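Local coordinates for protein fusolin (Unidentified entomopoxvirus, PDB 4OW5) that forms the viral spindles that enhance entomopoxvirus virulence and, as a chitin-binding member of the lytic polysaccharide monooxygenase family, probably attacks chitin oxidatively, at residues F63-D66 / N67-A70; D79-H82 / I83-V87; V339-N342 / D343-D347. All blocks are in the same frame, centred on the assembly; numbering follows the deposited sequence.

Fusolin illustrates how short-range contacts shape a fold at three separate places, and none of the three touches another. Following the chain from its N terminus, contact 1 closes the tight turn in which helix 52-64 ends and gives way to strand 70-72, beside the amino-terminal histidine. Contact 2 comes next, winding helix 80-87 from its N-cap to its last turn; its centre lies about 21 Å from that of contact 1. Contact 3, in helix 338-352, sits across the chain's centre from both and joins its aromatic face to the second subunit. The three follow one another in series, without nesting or crossing.

Contact 1 (F63-D66 / N67-A70); sequences FQQD and NEYA
The carbonyl of Gln65 holds this turn together, since Glu68 N donates to Gln65 O at 2.9 Å and closes a type I beta turn directly after the helix. The same oxygen meets the edge of the Tyr69 ring, near its plane, with Gln65 O 3.2 Å from Tyr69 CD1.

Two waters add polar bridges. One donates both to Gln65 OE1, at 3.0 Å, and to Asn67 OD1, at 2.9 Å, linking two side chains across the turn. The other donates to Asp66 O and accepts from Tyr69 N, so it spans the backbone where the chain leaves the turn.

Among the side chains, Gln65 and Glu68 run side by side in the same direction. Gln65 is bent at chi2 (-69°), which carries its amide round to the glutamate, and Gln65 OE1 comes to 3.0 Å from Glu68 OE2. These are two acceptors, so the approach brings no bond of its own; Gln65 NE2 instead donates to Gln64 OE1, at 3.2 Å. Glu68 stretches out beyond CG, and its other oxygen, OE1, is hydrogen-bonded to NE2 of His1, which binds copper or zinc in structures of this protein, though no metal is bound to this chain here. The carboxylate would then be a second-shell group of the metal site, consistent with a part in orienting that imidazole.

Around the turn, Asp66 forms a salt bridge with Arg12 of helix 10-17, and Asn67 reaches Thr141 by its side chain and Gly2 of strand 2-6 by its backbone. Tyr69 bonds back to Met62 O in helix 52-64 and packs against Asn227 of strand 223-234, leading the chain into strand 70-72.

Contact 2 (D79-H82 / I83-V87); sequences DQNH and IRNNV
One face of the His82 imidazole is covered by Val87, whose CG2 methyl lies 3.7 Å from the ring centroid and 25° off the normal, a CH-pi contact offset toward the rim. The closest approach there is between Val87 CG2 and His82 NE2, at 3.4 Å. The edge of the ring, near its plane, faces the side-chain amide of Asn86, which is turned about 60° from the imidazole. With CG trans to the main-chain nitrogen (chi1 170°), the ring leans along the helix toward these two later residues, and NE2 is hydrogen-bonded to Ala73 O in the preceding loop.

In the backbone, His82 O accepts from Asn86 N at 2.9 Å and, weakly, from Val87 N at 3.2 Å. This forked acceptance marks the widening of the last turn to a pi-type one. Earlier turns keep the alpha-helical spacing: Ile83 N donates to Asp79 O and Arg84 N to Gln80 O. The aliphatic part of Arg84 lies against that second carbonyl, with Arg84 CG 3.3 Å from Gln80 O, while its side chain also touches Trp167.

Ile83 and Val87 both press on Ala73, fastening the buried side of the helix to the loop. At the start, Asp79 OD1 accepts weakly from Asn81 N and His82 N, the side-chain capping characteristic of an N-cap aspartate opening a short helix.

Contact 3 (V339-N342 / D343-D347); sequences VEWN and DDYSD
From Val339 to Ser346 the backbone runs as regular alpha helix, with Asp343 N, Asp344 N, Tyr345 N and Ser346 N donating to the carbonyls of Val339, Glu340, Trp341 and Asn342; the shortest of these links, Tyr345 N to Trp341 O and Ser346 N to Asn342 O, both measure 2.8 Å.

Spaced one turn apart, Trp341 and Tyr345 lie side by side and point the same way. Their rings form an offset stack, the six-membered ring of the indole and the phenol ring having centroids 4.8 Å apart and planes at 20°. Contact is made by the outer part of the indole: Trp341 CZ2 lies over one face of the phenol ring, 3.6 Å from Tyr345 CD1. Tyr345 CB in turn sits over an indole face, 4.0 Å from the centroid of the six-membered ring, in a CH-pi contact. Both side chains place CG opposite the backbone nitrogen (chi1 173° for Trp341, -164° for Tyr345), which sends the two rings along the same helix face.

This is an i to i+4 aromatic pair on one side of helix 338-352, and its polar ends serve a subunit interface. Trp341 NE1 hydrogen-bonds to Gln188 OE1 of the second subunit, and Tyr345 OH bonds to Thr120 and to Ile8 N of that subunit, while Phe336 of the same chain meets the indole.

A different side of the helix carries a water, which donates to Asn342 OD1 at 3.0 Å and lies 2.9 Å from Ser346 OG, hydrogen-bonded to both. The amide nitrogen of Asn342 donates to Glu328 OE2.

Contact 1 (F63-D66 / N67-A70)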
loop_
_atom_site.group_PDB
_atom_site.type_symbol
_atom_site.label_atom_id
_atom_site.label_comp_id
_atom_site.label_asym_id
_atom_site.label_seq_id
_atom_site.Cartn_x
_atom_site.Cartn_y
_atom_site.Cartn_z
ATOM N N PHE A 63 -3.629 -1.633 28.557
ATOM C CA PHE A 63 -2.382 -2.233 28.048
ATOM C C PHE A 63 -1.925 -3.477 28.846
ATOM O O PHE A 63 -1.481 -4.485 28.258
ATOM C CB PHE A 63 -1.242 -1.191 28.078
ATOM C CG PHE A 63 -1.178 -0.240 26.916
ATOM C CD1 PHE A 63 -2.299 0.446 26.496
ATOM C CD2 PHE A 63 0.032 0.087 26.344
ATOM C CE1 PHE A 63 -2.225 1.350 25.433
ATOM C CE2 PHE A 63 0.116 1.042 25.346
ATOM C CZ PHE A 63 -1.018 1.621 24.855
ATOM N N GLN A 64 -1.954 -3.364 30.183
ATOM C CA GLN A 64 -1.554 -4.441 31.095
ATOM C C GLN A 64 -2.385 -5.681 30.916
ATOM O O GLN A 64 -1.852 -6.779 31.077
ATOM C CB GLN A 64 -1.677 -3.980 32.552
ATOM C CG GLN A 64 -1.221 -5.024 33.605
ATOM C CD GLN A 64 -1.897 -4.919 34.952
ATOM O OE1 GLN A 64 -3.110 -4.723 35.058
ATOM N NE2 GLN A 64 -1.158 -5.233 36.006
ATOM N N GLN A 65 -3.686 -5.542 30.601
ATOM C CA GLN A 65 -4.584 -6.706 30.468
ATOM C C GLN A 65 -4.612 -7.241 29.052
ATOM O O GLN A 65 -5.672 -7.638 28.580
ATOM C CB GLN A 65 -6.001 -6.306 30.917
ATOM C CG GLN A 65 -6.078 -5.973 32.407
ATOM C CD GLN A 65 -5.878 -7.199 33.263
ATOM O OE1 GLN A 65 -6.647 -8.163 33.214
ATOM N NE2 GLN A 65 -4.776 -7.268 33.967
ATOM N N ASP A 66 -3.451 -7.350 28.404
ATOM C CA ASP A 66 -3.359 -7.801 27.023
ATOM C C ASP A 66 -3.748 -9.271 26.866
ATOM O O ASP A 66 -4.079 -9.644 25.774
ATOM C CB ASP A 66 -1.960 -7.538 26.434
ATOM C CG ASP A 66 -0.762 -8.230 27.079
ATOM O OD1 ASP A 66 -0.926 -8.844 28.179
ATOM O OD2 ASP A 66 0.330 -8.125 26.525
ATOM N N ASN A 67 -3.796 -10.070 27.954
ATOM C CA ASN A 67 -4.206 -11.471 27.937
ATOM C C ASN A 67 -5.684 -11.605 28.369
ATOM O O ASN A 67 -6.170 -12.725 28.445
ATOM C CB ASN A 67 -3.265 -12.285 28.842
ATOM C CG ASN A 67 -3.420 -11.973 30.321
ATOM O OD1 ASN A 67 -4.052 -10.982 30.716
ATOM N ND2 ASN A 67 -2.816 -12.760 31.155
ATOM N N GLU A 68 -6.391 -10.477 28.674
ATOM C CA GLU A 68 -7.784 -10.516 29.105
ATOM C C GLU A 68 -8.667 -9.605 28.229
ATOM O O GLU A 68 -9.513 -8.863 28.720
ATOM C CB GLU A 68 -7.908 -10.163 30.602
ATOM C CG GLU A 68 -9.199 -10.669 31.222
ATOM C CD GLU A 68 -9.285 -10.456 32.722
ATOM O OE1 GLU A 68 -9.116 -11.444 33.475
ATOM O OE2 GLU A 68 -9.453 -9.293 33.150
ATOM N N TYR A 69 -8.523 -9.739 26.912
ATOM C CA TYR A 69 -9.390 -9.048 25.969
ATOM C C TYR A 69 -10.506 -10.017 25.735
ATOM O O TYR A 69 -10.495 -10.794 24.774
ATOM C CB TYR A 69 -8.647 -8.628 24.693
ATOM C CG TYR A 69 -8.002 -7.274 24.822
ATOM C CD1 TYR A 69 -7.074 -7.015 25.816
ATOM C CD2 TYR A 69 -8.292 -6.254 23.919
ATOM C CE1 TYR A 69 -6.533 -5.747 25.985
ATOM C CE2 TYR A 69 -7.688 -5.012 24.017
ATOM C CZ TYR A 69 -6.842 -4.741 25.080
ATOM O OH TYR A 69 -6.264 -3.504 25.209
ATOM N N ALA A 70 -11.394 -10.073 26.735
ATOM C CA ALA A 70 -12.422 -11.086 26.846
ATOM C C ALA A 70 -13.805 -10.556 27.078
ATOM O O ALA A 70 -13.997 -9.442 27.572
ATOM C CB ALA A 70 -12.064 -12.004 28.013
HETATM O O HOH W 1 -5.245 -10.777 33.323
HETATM O O HOH W 2 -6.316 -11.054 25.165
#

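Contact 2 (D79-H82 / I83-V87)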
loop_
_atom_site.group_PDB
_atom_site.type_symbol
_atom_site.label_atom_id
_atom_site.label_comp_id
_atom_site.label_asym_id
_atom_site.label_seq_id
_atom_site.Cartn_x
_atom_site.Cartn_y
_atom_site.Cartn_z
ATOM N N ASP A 79 -24.159 -19.891 19.782
ATOM C CA ASP A 79 -25.148 -19.108 19.039
ATOM C C ASP A 79 -24.448 -17.867 18.456
ATOM O O ASP A 79 -24.148 -16.922 19.191
ATOM C CB ASP A 79 -26.301 -18.739 19.982
ATOM C CG ASP A 79 -27.419 -17.937 19.380
ATOM O OD1 ASP A 79 -27.305 -17.555 18.195
ATOM O OD2 ASP A 79 -28.344 -17.579 20.125
ATOM N N GLN A 80 -24.199 -17.875 17.134
ATOM C CA GLN A 80 -23.511 -16.777 16.451
ATOM C C GLN A 80 -24.272 -15.454 16.574
ATOM O O GLN A 80 -23.626 -14.421 16.748
ATOM C CB GLN A 80 -23.249 -17.114 14.974
ATOM C CG GLN A 80 -22.191 -18.205 14.804
ATOM C CD GLN A 80 -22.056 -18.673 13.377
ATOM O OE1 GLN A 80 -22.272 -19.852 13.066
ATOM N NE2 GLN A 80 -21.652 -17.773 12.484
ATOM N N ASN A 81 -25.622 -15.476 16.579
ATOM C CA ASN A 81 -26.399 -14.250 16.710
ATOM C C ASN A 81 -26.305 -13.655 18.116
ATOM O O ASN A 81 -26.312 -12.424 18.263
ATOM C CB ASN A 81 -27.857 -14.481 16.306
ATOM C CG ASN A 81 -27.990 -14.792 14.832
ATOM O OD1 ASN A 81 -28.313 -15.912 14.436
ATOM N ND2 ASN A 81 -27.691 -13.819 13.981
ATOM N N HIS A 82 -26.139 -14.493 19.139
ATOM C CA HIS A 82 -25.950 -14.034 20.501
ATOM C C HIS A 82 -24.558 -13.371 20.613
ATOM O O HIS A 82 -24.438 -12.306 21.202
ATOM C CB HIS A 82 -26.105 -15.227 21.494
ATOM C CG HIS A 82 -25.702 -14.917 22.897
ATOM N ND1 HIS A 82 -26.347 -13.958 23.624
ATOM C CD2 HIS A 82 -24.710 -15.457 23.657
ATOM C CE1 HIS A 82 -25.745 -13.939 24.816
ATOM N NE2 HIS A 82 -24.760 -14.837 24.876
ATOM N N ILE A 83 -23.525 -13.971 20.005
ATOM C CA ILE A 83 -22.166 -13.415 20.047
ATOM C C ILE A 83 -22.133 -12.039 19.355
ATOM O O ILE A 83 -21.652 -11.052 19.938
ATOM C CB ILE A 83 -21.108 -14.364 19.401
ATOM C CG1 ILE A 83 -21.033 -15.733 20.118
ATOM C CG2 ILE A 83 -19.710 -13.690 19.378
ATOM C CD1 ILE A 83 -20.779 -15.666 21.614
ATOM N N ARG A 84 -22.669 -11.978 18.122
ATOM C CA ARG A 84 -22.599 -10.765 17.307
ATOM C C ARG A 84 -23.538 -9.642 17.751
ATOM O O ARG A 84 -23.257 -8.514 17.407
ATOM C CB ARG A 84 -22.832 -11.079 15.835
ATOM C CG ARG A 84 -21.805 -12.037 15.289
ATOM C CD ARG A 84 -21.952 -12.248 13.797
ATOM N NE ARG A 84 -20.865 -13.109 13.332
ATOM C CZ ARG A 84 -20.382 -13.155 12.094
ATOM N NH1 ARG A 84 -20.890 -12.379 11.145
ATOM N NH2 ARG A 84 -19.388 -13.982 11.794
ATOM N N ASN A 85 -24.621 -9.926 18.476
ATOM C CA ASN A 85 -25.569 -8.901 18.940
ATOM C C ASN A 85 -25.487 -8.578 20.415
ATOM O O ASN A 85 -25.885 -7.477 20.793
ATOM C CB ASN A 85 -27.001 -9.352 18.640
ATOM C CG ASN A 85 -27.243 -9.547 17.160
ATOM O OD1 ASN A 85 -26.819 -8.736 16.336
ATOM N ND2 ASN A 85 -27.983 -10.568 16.780
ATOM N N ASN A 86 -25.047 -9.516 21.260
ATOM C CA ASN A 86 -25.043 -9.313 22.717
ATOM C C ASN A 86 -23.678 -9.368 23.391
ATOM O O ASN A 86 -23.500 -8.738 24.429
ATOM C CB ASN A 86 -25.916 -10.402 23.378
ATOM C CG ASN A 86 -27.342 -10.449 22.895
ATOM O OD1 ASN A 86 -27.962 -9.410 22.644
ATOM N ND2 ASN A 86 -27.902 -11.648 22.748
ATOM N N VAL A 87 -22.751 -10.160 22.890
ATOM C CA VAL A 87 -21.492 -10.384 23.606
ATOM C C VAL A 87 -20.438 -9.410 23.106
ATOM O O VAL A 87 -19.846 -8.685 23.912
ATOM C CB VAL A 87 -21.054 -11.861 23.477
ATOM C CG1 VAL A 87 -19.838 -12.162 24.336
ATOM C CG2 VAL A 87 -22.203 -12.788 23.837
#

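Contact 3 (V339-N342 / D343-D347)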
loop_
_atom_site.group_PDB
_atom_site.type_symbol
_atom_site.label_atom_id
_atom_site.label_comp_id
_atom_site.label_asym_id
_atom_site.label_seq_id
_atom_site.Cartn_x
_atom_site.Cartn_y
_atom_site.Cartn_z
ATOM N N VAL A 339 17.786 13.166 -8.719
ATOM C CA VAL A 339 17.637 13.779 -7.398
ATOM C C VAL A 339 17.071 15.199 -7.559
ATOM O O VAL A 339 16.127 15.555 -6.847
ATOM C CB VAL A 339 18.958 13.759 -6.567
ATOM C CG1 VAL A 339 18.796 14.532 -5.257
ATOM C CG2 VAL A 339 19.372 12.325 -6.253
ATOM N N GLU A 340 17.619 15.988 -8.502
ATOM C CA GLU A 340 17.160 17.350 -8.739
ATOM C C GLU A 340 15.762 17.375 -9.346
ATOM O O GLU A 340 14.909 18.167 -8.916
ATOM C CB GLU A 340 18.119 18.114 -9.658
ATOM C CG GLU A 340 19.325 18.672 -8.915
ATOM C CD GLU A 340 20.264 19.538 -9.734
ATOM O OE1 GLU A 340 19.900 19.924 -10.871
ATOM O OE2 GLU A 340 21.359 19.854 -9.215
ATOM N N TRP A 341 15.530 16.525 -10.350
ATOM C CA TRP A 341 14.228 16.496 -10.999
ATOM C C TRP A 341 13.148 16.109 -9.993
ATOM O O TRP A 341 12.143 16.779 -9.904
ATOM C CB TRP A 341 14.234 15.515 -12.185
ATOM C CG TRP A 341 12.867 15.338 -12.751
ATOM C CD1 TRP A 341 12.175 16.232 -13.519
ATOM C CD2 TRP A 341 11.941 14.309 -12.400
ATOM N NE1 TRP A 341 10.876 15.806 -13.681
ATOM C CE2 TRP A 341 10.728 14.591 -13.062
ATOM C CE3 TRP A 341 12.016 13.180 -11.576
ATOM C CZ2 TRP A 341 9.602 13.789 -12.914
ATOM C CZ3 TRP A 341 10.922 12.342 -11.501
ATOM C CH2 TRP A 341 9.721 12.669 -12.137
ATOM N N ASN A 342 13.365 15.034 -9.245
ATOM C CA ASN A 342 12.377 14.519 -8.312
ATOM C C ASN A 342 12.047 15.520 -7.173
ATOM O O ASN A 342 10.925 15.513 -6.651
ATOM C CB ASN A 342 12.846 13.197 -7.736
ATOM C CG ASN A 342 11.760 12.472 -6.982
ATOM O OD1 ASN A 342 10.628 12.344 -7.446
ATOM N ND2 ASN A 342 12.038 12.067 -5.778
ATOM N N ASP A 343 13.018 16.345 -6.778
ATOM C CA ASP A 343 12.772 17.377 -5.776
ATOM C C ASP A 343 11.807 18.450 -6.335
ATOM O O ASP A 343 10.902 18.917 -5.627
ATOM C CB ASP A 343 14.083 18.014 -5.310
ATOM C CG ASP A 343 13.856 18.725 -4.007
ATOM O OD1 ASP A 343 13.735 18.019 -2.963
ATOM O OD2 ASP A 343 13.611 19.958 -4.045
ATOM N N ASP A 344 11.980 18.820 -7.610
ATOM C CA ASP A 344 11.079 19.769 -8.291
ATOM C C ASP A 344 9.715 19.117 -8.521
ATOM O O ASP A 344 8.683 19.778 -8.395
ATOM C CB ASP A 344 11.667 20.238 -9.630
ATOM C CG ASP A 344 12.802 21.259 -9.524
ATOM O OD1 ASP A 344 12.912 21.938 -8.459
ATOM O OD2 ASP A 344 13.559 21.401 -10.504
ATOM N N TYR A 345 9.718 17.822 -8.858
ATOM C CA TYR A 345 8.470 17.050 -9.060
ATOM C C TYR A 345 7.716 16.938 -7.738
ATOM O O TYR A 345 6.515 17.113 -7.734
ATOM C CB TYR A 345 8.752 15.668 -9.627
ATOM C CG TYR A 345 7.522 15.010 -10.190
ATOM C CD1 TYR A 345 6.914 15.499 -11.341
ATOM C CD2 TYR A 345 6.950 13.901 -9.572
ATOM C CE1 TYR A 345 5.754 14.926 -11.849
ATOM C CE2 TYR A 345 5.789 13.306 -10.082
ATOM C CZ TYR A 345 5.198 13.822 -11.222
ATOM O OH TYR A 345 4.087 13.227 -11.799
ATOM N N SER A 346 8.414 16.720 -6.597
ATOM C CA SER A 346 7.711 16.678 -5.300
ATOM C C SER A 346 6.994 17.994 -5.016
ATOM O O SER A 346 5.850 17.971 -4.563
ATOM C CB SER A 346 8.660 16.344 -4.148
ATOM O OG SER A 346 9.103 15.012 -4.292
ATOM N N ASP A 347 7.631 19.142 -5.321
ATOM C CA ASP A 347 6.998 20.467 -5.130
ATOM C C ASP A 347 5.786 20.637 -6.042
ATOM O O ASP A 347 4.786 21.212 -5.611
ATOM C CB ASP A 347 7.992 21.615 -5.393
ATOM C CG ASP A 347 9.140 21.693 -4.395
ATOM O OD1 ASP A 347 9.045 21.054 -3.330
ATOM O OD2 ASP A 347 10.148 22.362 -4.702
HETATM O O HOH W 3 8.103 12.840 -5.884
#